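Local structure of PP1b (Porcine reproductive and respiratory syndrome virus, 6JDR) at residues Cys25-His28 and Thr29-Gln33. The protein probably uses the energy of ATP hydrolysis to unwind RNA and DNA duplexes with 5' to 3' polarity during viral replication. The protein carries 1 engineered substitution. Residues are numbered along the deposited sequence; the frame is centred on the assembly and turned at random.
Sequences CVYH and THFHQ. With ZN (zinc ion), chain C; ZN (zinc ion), chain B.
Tyr27 and Phe31, four residues apart, meet where the chain winds through a short turn between two zinc ions. Phe31 brings its CE2 over one face of the Tyr27 ring, toward the rim, 3.4 Å from Tyr27 CZ. The planes are inclined at 36°, so the two rings meet obliquely. Tyr27 reaches this place by holding CG anti to its backbone N (chi1 180°), while the Tyr27 carbonyl oxygen lies at the Phe31 edge, in the ring plane, with Tyr27 O 3.3 Å from Phe31 CD2. The turn belongs to the N-terminal arterivirus zinc-binding domain of the helicase, where nearby residues of one loop supply ligands to two zinc ions. At its start, Cys25 SG and His28 ND1 bind one zinc ion, at 2.3 Å and 2.1 Å from the metal, and Cys7 and Cys10 complete the site. The His28 ring is further steadied by stacking with Tyr9. Beyond the turn, His32 gives its NE2 to a second zinc ion shared with Cys20, His34 and Cys35; its ND1 is hydrogen-bonded to Tyr9 OH, so Tyr9 helps position ligands of both sites. Inside the winding the backbone bonds are weak, among them Phe31 N to His28 O at 3.5 Å. Thr29 OG1 receives a hydrogen bond from His30 ND1, which lies 2.9 Å from Thr29 OG1, with the hydroxyl oxygen nearly in the imidazole plane.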
ATOM      1  N   CYS A  25       1.637   0.265 -32.728  1.00 50.55           N
ATOM      2  CA  CYS A  25       2.617   0.275 -33.802  1.00 49.80           C
ATOM      3  C   CYS A  25       2.173  -0.702 -34.881  1.00 49.73           C
ATOM      4  O   CYS A  25       1.209  -1.450 -34.697  1.00 50.58           O
ATOM      5  CB  CYS A  25       3.988  -0.128 -33.259  1.00 49.52           C
ATOM      6  SG  CYS A  25       4.058  -1.822 -32.641  1.00 50.38           S
ATOM      7  N   VAL A  26       2.896  -0.698 -35.995  1.00 49.17           N
ATOM      8  CA  VAL A  26       2.560  -1.511 -37.160  1.00 48.46           C
ATOM      9  C   VAL A  26       2.439  -2.991 -36.789  1.00 49.58           C
ATOM     10  O   VAL A  26       1.517  -3.678 -37.232  1.00 50.19           O
ATOM     11  CB  VAL A  26       3.613  -1.314 -38.284  1.00 48.32           C
ATOM     12  CG1 VAL A  26       3.446  -2.340 -39.401  1.00 47.62           C
ATOM     13  CG2 VAL A  26       3.522   0.099 -38.849  1.00 48.09           C
ATOM     14  N   TYR A  27       3.370  -3.476 -35.975  1.00 50.62           N
ATOM     15  CA  TYR A  27       3.361  -4.872 -35.555  1.00 52.66           C
ATOM     16  C   TYR A  27       2.082  -5.218 -34.786  1.00 50.28           C
ATOM     17  O   TYR A  27       1.410  -6.195 -35.102  1.00 50.06           O
ATOM     18  CB  TYR A  27       4.597  -5.178 -34.702  1.00 55.41           C
ATOM     19  CG  TYR A  27       4.662  -6.606 -34.214  1.00 59.57           C
ATOM     20  CD1 TYR A  27       4.935  -7.650 -35.093  1.00 62.42           C
ATOM     21  CD2 TYR A  27       4.448  -6.915 -32.873  1.00 61.53           C
ATOM     22  CE1 TYR A  27       4.992  -8.963 -34.652  1.00 64.97           C
ATOM     23  CE2 TYR A  27       4.502  -8.224 -32.422  1.00 63.56           C
ATOM     24  CZ  TYR A  27       4.776  -9.243 -33.313  1.00 65.95           C
ATOM     25  OH  TYR A  27       4.830 -10.543 -32.868  1.00 69.90           O
ATOM     26  N   HIS A  28       1.738  -4.391 -33.803  1.00 47.55           N
ATOM     27  CA  HIS A  28       0.613  -4.681 -32.914  1.00 46.06           C
ATOM     28  C   HIS A  28      -0.769  -4.401 -33.498  1.00 46.03           C
ATOM     29  O   HIS A  28      -1.776  -4.663 -32.839  1.00 45.55           O
ATOM     30  CB  HIS A  28       0.779  -3.936 -31.591  1.00 45.13           C
ATOM     31  CG  HIS A  28       1.792  -4.555 -30.686  1.00 44.08           C
ATOM     32  ND1 HIS A  28       3.029  -3.997 -30.464  1.00 42.52           N
ATOM     33  CD2 HIS A  28       1.755  -5.696 -29.956  1.00 43.66           C
ATOM     34  CE1 HIS A  28       3.710  -4.761 -29.629  1.00 43.85           C
ATOM     35  NE2 HIS A  28       2.958  -5.798 -29.305  1.00 43.51           N
ATOM     36  N   THR A  29      -0.832  -3.894 -34.729  1.00 43.84           N
ATOM     37  CA  THR A  29      -2.109  -3.769 -35.427  1.00 42.96           C
ATOM     38  C   THR A  29      -2.793  -5.125 -35.639  1.00 43.85           C
ATOM     39  O   THR A  29      -3.996  -5.174 -35.886  1.00 45.44           O
ATOM     40  CB  THR A  29      -1.949  -3.095 -36.813  1.00 42.22           C
ATOM     41  OG1 THR A  29      -0.907  -3.741 -37.552  1.00 40.88           O
ATOM     42  CG2 THR A  29      -1.624  -1.618 -36.674  1.00 41.80           C
ATOM     43  N   HIS A  30      -2.034  -6.216 -35.562  1.00 45.06           N
ATOM     44  CA  HIS A  30      -2.562  -7.542 -35.888  1.00 47.16           C
ATOM     45  C   HIS A  30      -2.650  -8.501 -34.686  1.00 46.74           C
ATOM     46  O   HIS A  30      -2.880  -9.696 -34.869  1.00 46.72           O
ATOM     47  CB  HIS A  30      -1.706  -8.165 -37.005  1.00 48.12           C
ATOM     48  CG  HIS A  30      -1.993  -7.617 -38.372  1.00 48.59           C
ATOM     49  ND1 HIS A  30      -1.863  -6.280 -38.685  1.00 48.93           N
ATOM     50  CD2 HIS A  30      -2.393  -8.232 -39.510  1.00 48.82           C
ATOM     51  CE1 HIS A  30      -2.176  -6.095 -39.955  1.00 49.15           C
ATOM     52  NE2 HIS A  30      -2.501  -7.264 -40.479  1.00 49.33           N
ATOM     53  N   PHE A  31      -2.480  -7.987 -33.468  1.00 46.41           N
ATOM     54  CA  PHE A  31      -2.552  -8.820 -32.262  1.00 46.35           C
ATOM     55  C   PHE A  31      -3.499  -8.231 -31.206  1.00 44.62           C
ATOM     56  O   PHE A  31      -3.275  -8.381 -30.000  1.00 44.03           O
ATOM     57  CB  PHE A  31      -1.151  -9.025 -31.677  1.00 47.48           C
ATOM     58  CG  PHE A  31      -0.196  -9.703 -32.616  1.00 49.80           C
ATOM     59  CD1 PHE A  31      -0.129 -11.090 -32.682  1.00 50.13           C
ATOM     60  CD2 PHE A  31       0.640  -8.957 -33.437  1.00 51.87           C
ATOM     61  CE1 PHE A  31       0.753 -11.721 -33.546  1.00 51.33           C
ATOM     62  CE2 PHE A  31       1.526  -9.582 -34.303  1.00 53.19           C
ATOM     63  CZ  PHE A  31       1.584 -10.966 -34.360  1.00 52.43           C
ATOM     64  N   HIS A  32      -4.570  -7.591 -31.670  1.00 41.87           N
ATOM     65  CA  HIS A  32      -5.561  -6.976 -30.791  1.00 40.14           C
ATOM     66  C   HIS A  32      -6.952  -7.450 -31.193  1.00 40.52           C
ATOM     67  O   HIS A  32      -7.634  -6.815 -31.997  1.00 41.67           O
ATOM     68  CB  HIS A  32      -5.454  -5.457 -30.877  1.00 39.26           C
ATOM     69  CG  HIS A  32      -6.297  -4.729 -29.879  1.00 38.19           C
ATOM     70  ND1 HIS A  32      -5.831  -4.367 -28.635  1.00 37.94           N
ATOM     71  CD2 HIS A  32      -7.571  -4.279 -29.949  1.00 38.18           C
ATOM     72  CE1 HIS A  32      -6.784  -3.731 -27.977  1.00 37.68           C
ATOM     73  NE2 HIS A  32      -7.847  -3.660 -28.756  1.00 37.16           N
ATOM     74  N   GLN A  33      -7.367  -8.575 -30.624  1.00 41.58           N
ATOM     75  CA  GLN A  33      -8.622  -9.217 -31.007  1.00 42.76           C
ATOM     76  C   GLN A  33      -9.837  -8.597 -30.319  1.00 41.96           C
ATOM     77  O   GLN A  33     -10.972  -8.904 -30.670  1.00 41.92           O
ATOM     78  CB  GLN A  33      -8.549 -10.719 -30.712  1.00 45.32           C
ATOM     79  CG  GLN A  33      -7.402 -11.413 -31.435  1.00 47.69           C
ATOM     80  CD  GLN A  33      -7.427 -12.921 -31.286  1.00 50.61           C
ATOM     81  OE1 GLN A  33      -7.777 -13.448 -30.233  1.00 53.86           O
ATOM     82  NE2 GLN A  33      -7.043 -13.625 -32.344  1.00 52.60           N
TER
HETATM   83 ZN    ZN C 502       3.858  -2.052 -30.357  1.00 45.99          ZN
HETATM   84 ZN    ZN B 501      -9.737  -2.842 -28.146  1.00 36.84          ZN